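Local coordinates for type III secretion system effector protein ExoU (Pseudomonas fluorescens, PDB 4QMK) that probably hydrolyses phospholipids as a patatin-like phospholipase delivered as a type III secretion effector and is thought to reach the plasma membrane by binding phosphatidylinositol 4,5-bisphosphate, at residues A[253-258]-A[580-585]; A[595-600]-A[619-624]. All blocks are in the same frame, centred on the assembly; numbering follows the deposited sequence.

Contact 1. Residues A[253-258]-A[580-585]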
loop_
_atom_site.group_PDB
_atom_site.type_symbol
_atom_site.label_atom_id
_atom_site.label_comp_id
_atom_site.label_asym_id
_atom_site.label_seq_id
_atom_site.Cartn_x
_atom_site.Cartn_y
_atom_site.Cartn_z
ATOM N N GLY A 253 3.350 -26.985 9.181
ATOM C CA GLY A 253 3.181 -28.315 8.602
ATOM C C GLY A 253 2.653 -28.396 7.176
ATOM O O GLY A 253 2.521 -29.498 6.633
ATOM N N ARG A 254 2.386 -27.244 6.542
ATOM C CA ARG A 254 1.859 -27.213 5.175
ATOM C C ARG A 254 2.756 -26.328 4.280
ATOM O O ARG A 254 3.134 -25.247 4.675
ATOM C CB ARG A 254 0.431 -26.658 5.196
ATOM C CG ARG A 254 -0.512 -27.523 5.984
ATOM C CD ARG A 254 -1.666 -26.786 6.667
ATOM N NE ARG A 254 -2.794 -26.478 5.786
ATOM C CZ ARG A 254 -3.886 -27.232 5.666
ATOM N NH1 ARG A 254 -4.027 -28.364 6.365
ATOM N NH2 ARG A 254 -4.849 -26.846 4.843
ATOM N N PRO A 255 3.043 -26.777 3.062
ATOM C CA PRO A 255 3.721 -25.921 2.128
ATOM C C PRO A 255 2.842 -24.790 1.622
ATOM O O PRO A 255 1.626 -24.995 1.408
ATOM C CB PRO A 255 4.059 -26.860 0.961
ATOM C CG PRO A 255 3.002 -27.908 1.018
ATOM C CD PRO A 255 2.686 -28.079 2.475
ATOM N N GLN A 256 3.470 -23.624 1.425
ATOM C CA GLN A 256 2.826 -22.431 0.845
ATOM C C GLN A 256 3.650 -21.863 -0.270
ATOM O O GLN A 256 4.816 -21.669 -0.097
ATOM C CB GLN A 256 2.666 -21.295 1.857
ATOM C CG GLN A 256 1.688 -21.567 2.955
ATOM C CD GLN A 256 0.243 -21.191 2.658
ATOM O OE1 GLN A 256 -0.525 -21.115 3.575
ATOM N NE2 GLN A 256 -0.105 -20.896 1.406
ATOM N N LEU A 257 3.018 -21.593 -1.399
ATOM C CA LEU A 257 3.662 -20.889 -2.469
ATOM C C LEU A 257 3.711 -19.421 -2.106
ATOM O O LEU A 257 2.675 -18.791 -1.873
ATOM C CB LEU A 257 2.887 -20.907 -3.764
ATOM C CG LEU A 257 3.002 -21.889 -4.908
ATOM C CD1 LEU A 257 4.459 -22.278 -5.071
ATOM C CD2 LEU A 257 2.119 -23.098 -4.794
ATOM N N VAL A 258 4.907 -18.872 -2.075
ATOM C CA VAL A 258 5.076 -17.462 -1.852
ATOM C C VAL A 258 5.329 -16.833 -3.222
ATOM O O VAL A 258 6.072 -17.388 -4.024
ATOM C CB VAL A 258 6.246 -17.232 -0.931
ATOM C CG1 VAL A 258 6.460 -15.768 -0.664
ATOM C CG2 VAL A 258 6.018 -17.976 0.349
ATOM N N VAL A 580 -5.488 -22.402 -1.322
ATOM C CA VAL A 580 -6.244 -23.258 -0.455
ATOM C C VAL A 580 -6.004 -24.750 -0.741
ATOM O O VAL A 580 -5.713 -25.542 0.174
ATOM C CB VAL A 580 -7.731 -22.979 -0.596
ATOM C CG1 VAL A 580 -8.497 -23.931 0.298
ATOM C CG2 VAL A 580 -8.045 -21.560 -0.216
ATOM N N ILE A 581 -6.055 -25.137 -2.000
ATOM C CA ILE A 581 -5.839 -26.524 -2.311
ATOM C C ILE A 581 -4.404 -26.974 -2.176
ATOM O O ILE A 581 -4.130 -27.975 -1.481
ATOM C CB ILE A 581 -6.367 -26.853 -3.663
ATOM C CG1 ILE A 581 -7.898 -26.744 -3.626
ATOM C CG2 ILE A 581 -5.995 -28.269 -4.001
ATOM C CD1 ILE A 581 -8.544 -26.895 -4.983
ATOM N N TYR A 582 -3.491 -26.227 -2.801
ATOM C CA TYR A 582 -2.090 -26.553 -2.806
ATOM C C TYR A 582 -1.552 -26.986 -1.404
ATOM O O TYR A 582 -1.081 -28.072 -1.258
ATOM C CB TYR A 582 -1.284 -25.415 -3.390
ATOM C CG TYR A 582 0.214 -25.672 -3.343
ATOM C CD1 TYR A 582 0.820 -26.556 -4.242
ATOM C CD2 TYR A 582 1.005 -25.120 -2.352
ATOM C CE1 TYR A 582 2.188 -26.846 -4.167
ATOM C CE2 TYR A 582 2.370 -25.411 -2.271
ATOM C CZ TYR A 582 2.950 -26.261 -3.195
ATOM O OH TYR A 582 4.282 -26.531 -3.155
ATOM N N PRO A 583 -1.688 -26.156 -0.389
ATOM C CA PRO A 583 -1.244 -26.534 0.939
ATOM C C PRO A 583 -1.857 -27.781 1.536
ATOM O O PRO A 583 -1.126 -28.468 2.266
ATOM C CB PRO A 583 -1.620 -25.361 1.801
ATOM C CG PRO A 583 -1.667 -24.246 0.871
ATOM C CD PRO A 583 -2.154 -24.781 -0.419
ATOM N N SER A 584 -3.150 -28.063 1.280
ATOM C CA SER A 584 -3.786 -29.272 1.823
ATOM C C SER A 584 -3.310 -30.479 1.059
ATOM O O SER A 584 -3.009 -31.525 1.626
ATOM C CB SER A 584 -5.295 -29.269 1.605
ATOM O OG SER A 584 -6.055 -28.800 2.702
ATOM N N LEU A 585 -3.282 -30.331 -0.257
ATOM C CA LEU A 585 -2.978 -31.440 -1.141
ATOM C C LEU A 585 -1.593 -31.944 -0.919
ATOM O O LEU A 585 -1.395 -33.130 -0.891
ATOM C CB LEU A 585 -3.199 -30.990 -2.589
ATOM C CG LEU A 585 -3.012 -31.997 -3.728
ATOM C CD1 LEU A 585 -3.838 -33.228 -3.516
ATOM C CD2 LEU A 585 -3.386 -31.352 -5.063
HETATM O O HOH W 1 -5.708 -24.903 2.799
#
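Pro-583, Tyr-582 and Arg-254 join the outermost strand of the mixed sheet in the patatin-like phospholipase fold to the last turn of the long helix 555-585. Segments 254-258 and 580-585 run roughly antiparallel, their axes 6.7 Å apart at closest approach, and two prolines meet at the centre. The carbonyl of Pro-255 rests against the Pro-583 ring: its O lies 3.3 Å from Pro-583 CB, and Pro-583 CA makes a C-H...O contact with the same oxygen. A proline has no backbone N-H, and the helix is kinked at this residue. The side-chain amide of Gln-256 reaches across to Pro-583 CG, while its OE1 is held by Arg-157. Tyr-582 swings out from the helix with CG anti to the backbone N (chi1 177°) and takes Leu-257 onto one face. Leu-257 CD2 sits over the middle of the Tyr-582 ring, 3.3 Å from the centroid, in a CH-pi contact, and Pro-255 CB packs 3.9 Å from Tyr-582 CE2. Arg-254 is poorly ordered, so its contacts are less certain; as modelled, its chain bends at chi3 (81°), with Pro-583 O and Ser-584 CA over one guanidinium face. Arg-254 NH2 and Ser-584 OG both hydrogen-bond to Thr-640 OG1, whereas their mutual hydrogen bond is weak. A water in the guanidinium plane, 2.9 Å from Arg-254 NH2, passes a hydrogen bond on to Val-580 O.

Contact 2. Residues A[595-600]-A[619-624]; sequences VELLQR and DGIVKH
Two neighbouring helices of the C-terminal helical bundle, 592-606 and 611-624, pack here as an antiparallel helical hairpin, the segments 595-600 and 619-624 running 172° apart. The bundle falls in the region that matches the ExoU toxin C-terminal family and is probably the membrane localization domain that binds phosphatidylinositol 4,5-bisphosphate. The pairing is loose: the axes of the two short segments stay 10.6 Å apart, and the interface consists of apolar side-chain ends and backbone atoms without hydrogen bonds between the segments. Leu-597 has the largest share of it, meeting Gly-620, Ile-621 and His-624. With CG anti to the backbone N (chi1 175°), its branch projects from helix 592-606 across the gap to the final turn of the partner. Leu-597 CD2 comes within 3.9 Å of His-624 C, and both methyls of the leucine lie against His-624 CB, so the histidine meets it through its aliphatic base. The two side chains cross at about a right angle. The imidazole takes its own neighbour instead, with Lys-623 CG over one face, offset toward the rim. One turn back, Gly-620 presents only backbone to Leu-597, whose CD1 lies 4.4 Å from Gly-620 O. That same carbonyl accepts the helical hydrogen bond of His-624 N. On the more buried side helix 639-646 packs against Ile-621 through Thr-640 and Ala-644. Leu-598 faces helix 555-585, meeting Ile-581, Ser-584 and Leu-585, but one of its methyls also turns to the hairpin. Tyr-625, just beyond the helix end, touches both leucines. Ile-621 points its terminal methyl at the same pair, CD1 lying 4.5 Å from Leu-597 CG and 4.4 Å from Leu-598 CD2.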
loop_
_atom_site.group_PDB
_atom_site.type_symbol
_atom_site.label_atom_id
_atom_site.label_comp_id
_atom_site.label_asym_id
_atom_site.label_seq_id
_atom_site.Cartn_x
_atom_site.Cartn_y
_atom_site.Cartn_z
ATOM N N VAL A 595 -6.786 -36.432 -0.958
ATOM C CA VAL A 595 -5.943 -36.116 -2.148
ATOM C C VAL A 595 -6.768 -36.262 -3.412
ATOM O O VAL A 595 -6.750 -35.418 -4.305
ATOM C CB VAL A 595 -4.675 -37.040 -2.176
ATOM C CG1 VAL A 595 -3.919 -36.987 -3.475
ATOM C CG2 VAL A 595 -3.760 -36.667 -1.029
ATOM N N GLU A 596 -7.535 -37.329 -3.467
ATOM C CA GLU A 596 -8.411 -37.605 -4.605
ATOM C C GLU A 596 -9.465 -36.485 -4.735
ATOM O O GLU A 596 -9.702 -35.978 -5.813
ATOM C CB GLU A 596 -9.060 -38.952 -4.369
ATOM C CG GLU A 596 -9.899 -39.524 -5.488
ATOM C CD GLU A 596 -10.391 -40.942 -5.142
ATOM O OE1 GLU A 596 -10.443 -41.312 -3.923
ATOM O OE2 GLU A 596 -10.717 -41.701 -6.082
ATOM N N LEU A 597 -10.070 -36.098 -3.617
ATOM C CA LEU A 597 -11.104 -35.044 -3.589
ATOM C C LEU A 597 -10.538 -33.692 -4.091
ATOM O O LEU A 597 -11.099 -33.070 -4.971
ATOM C CB LEU A 597 -11.631 -34.889 -2.167
ATOM C CG LEU A 597 -12.618 -33.759 -1.912
ATOM C CD1 LEU A 597 -13.969 -34.100 -2.523
ATOM C CD2 LEU A 597 -12.785 -33.515 -0.439
ATOM N N LEU A 598 -9.403 -33.281 -3.523
ATOM C CA LEU A 598 -8.729 -32.063 -3.907
ATOM C C LEU A 598 -8.284 -32.053 -5.369
ATOM O O LEU A 598 -8.423 -31.024 -6.060
ATOM C CB LEU A 598 -7.545 -31.815 -2.993
ATOM C CG LEU A 598 -7.981 -31.502 -1.553
ATOM C CD1 LEU A 598 -6.796 -31.426 -0.635
ATOM C CD2 LEU A 598 -8.764 -30.221 -1.445
ATOM N N GLN A 599 -7.776 -33.183 -5.855
ATOM C CA GLN A 599 -7.423 -33.288 -7.255
ATOM C C GLN A 599 -8.646 -33.149 -8.164
ATOM O O GLN A 599 -8.606 -32.395 -9.135
ATOM C CB GLN A 599 -6.679 -34.579 -7.550
ATOM C CG GLN A 599 -5.183 -34.511 -7.236
ATOM C CD GLN A 599 -4.513 -35.874 -7.305
ATOM O OE1 GLN A 599 -5.163 -36.918 -7.177
ATOM N NE2 GLN A 599 -3.216 -35.872 -7.482
ATOM N N ARG A 600 -9.725 -33.841 -7.834
ATOM C CA ARG A 600 -10.961 -33.711 -8.591
ATOM C C ARG A 600 -11.424 -32.233 -8.588
ATOM O O ARG A 600 -11.853 -31.698 -9.626
ATOM C CB ARG A 600 -12.045 -34.625 -8.030
ATOM C CG ARG A 600 -13.334 -34.510 -8.813
ATOM C CD ARG A 600 -14.457 -35.548 -8.675
ATOM N NE ARG A 600 -15.488 -35.171 -9.668
ATOM C CZ ARG A 600 -16.720 -35.682 -9.767
ATOM N NH1 ARG A 600 -17.147 -36.636 -8.946
ATOM N NH2 ARG A 600 -17.537 -35.229 -10.717
ATOM N N ASP A 619 -18.611 -26.119 -2.223
ATOM C CA ASP A 619 -19.577 -26.793 -1.371
ATOM C C ASP A 619 -19.222 -28.276 -1.220
ATOM O O ASP A 619 -19.415 -28.840 -0.140
ATOM C CB ASP A 619 -20.996 -26.621 -1.886
ATOM C CG ASP A 619 -21.483 -25.150 -1.822
ATOM O OD1 ASP A 619 -20.938 -24.367 -0.990
ATOM O OD2 ASP A 619 -22.437 -24.786 -2.602
ATOM N N GLY A 620 -18.671 -28.891 -2.269
ATOM C CA GLY A 620 -18.227 -30.303 -2.204
ATOM C C GLY A 620 -17.017 -30.501 -1.265
ATOM O O GLY A 620 -16.907 -31.514 -0.600
ATOM N N ILE A 621 -16.088 -29.542 -1.235
ATOM C CA ILE A 621 -14.985 -29.625 -0.308
ATOM C C ILE A 621 -15.585 -29.597 1.111
ATOM O O ILE A 621 -15.280 -30.422 1.981
ATOM C CB ILE A 621 -14.045 -28.420 -0.405
ATOM C CG1 ILE A 621 -13.557 -28.158 -1.837
ATOM C CG2 ILE A 621 -12.836 -28.583 0.498
ATOM C CD1 ILE A 621 -12.972 -29.323 -2.527
ATOM N N VAL A 622 -16.402 -28.598 1.346
ATOM C CA VAL A 622 -17.027 -28.429 2.631
ATOM C C VAL A 622 -17.735 -29.694 3.074
ATOM O O VAL A 622 -17.694 -30.035 4.233
ATOM C CB VAL A 622 -18.078 -27.301 2.611
ATOM C CG1 VAL A 622 -18.931 -27.369 3.875
ATOM C CG2 VAL A 622 -17.424 -25.918 2.469
ATOM N N LYS A 623 -18.385 -30.371 2.146
ATOM C CA LYS A 623 -19.175 -31.550 2.458
ATOM C C LYS A 623 -18.374 -32.838 2.709
ATOM O O LYS A 623 -18.737 -33.632 3.578
ATOM C CB LYS A 623 -20.132 -31.796 1.328
ATOM C CG LYS A 623 -21.144 -32.881 1.590
ATOM C CD LYS A 623 -22.217 -32.874 0.505
ATOM C CE LYS A 623 -23.458 -33.673 0.901
ATOM N NZ LYS A 623 -24.550 -33.470 -0.116
ATOM N N HIS A 624 -17.263 -33.016 1.985
ATOM C CA HIS A 624 -16.522 -34.258 2.064
ATOM C C HIS A 624 -15.128 -34.200 2.645
ATOM O O HIS A 624 -14.598 -35.234 3.036
ATOM C CB HIS A 624 -16.405 -34.845 0.677
ATOM C CG HIS A 624 -17.707 -35.096 0.013
ATOM N ND1 HIS A 624 -18.436 -36.247 0.218
ATOM C CD2 HIS A 624 -18.393 -34.369 -0.899
ATOM C CE1 HIS A 624 -19.540 -36.197 -0.511
ATOM N NE2 HIS A 624 -19.528 -35.073 -1.208
#

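In the fold
Contact 1 is largely buried and joins parts of the chain far apart in sequence, tying the phospholipase sheet to the C-terminal helices. Contact 2 lies farther from the chain's centre, is only partly buried, and pairs two helices close in sequence within the bundle. The first mixes proline and aromatic packing with polar groups and a water; the second is thin and apolar. Their centres are about 15 Å apart, and they meet along consecutive helices 555-585 and 592-606, where Leu-598 CD1 lies 3.5 Å from Ser-584 CB. Helix 639-646 touches both: Thr-640 hydrogen-bonds through OG1 to Arg-254 and Ser-584 and also packs on Ile-621.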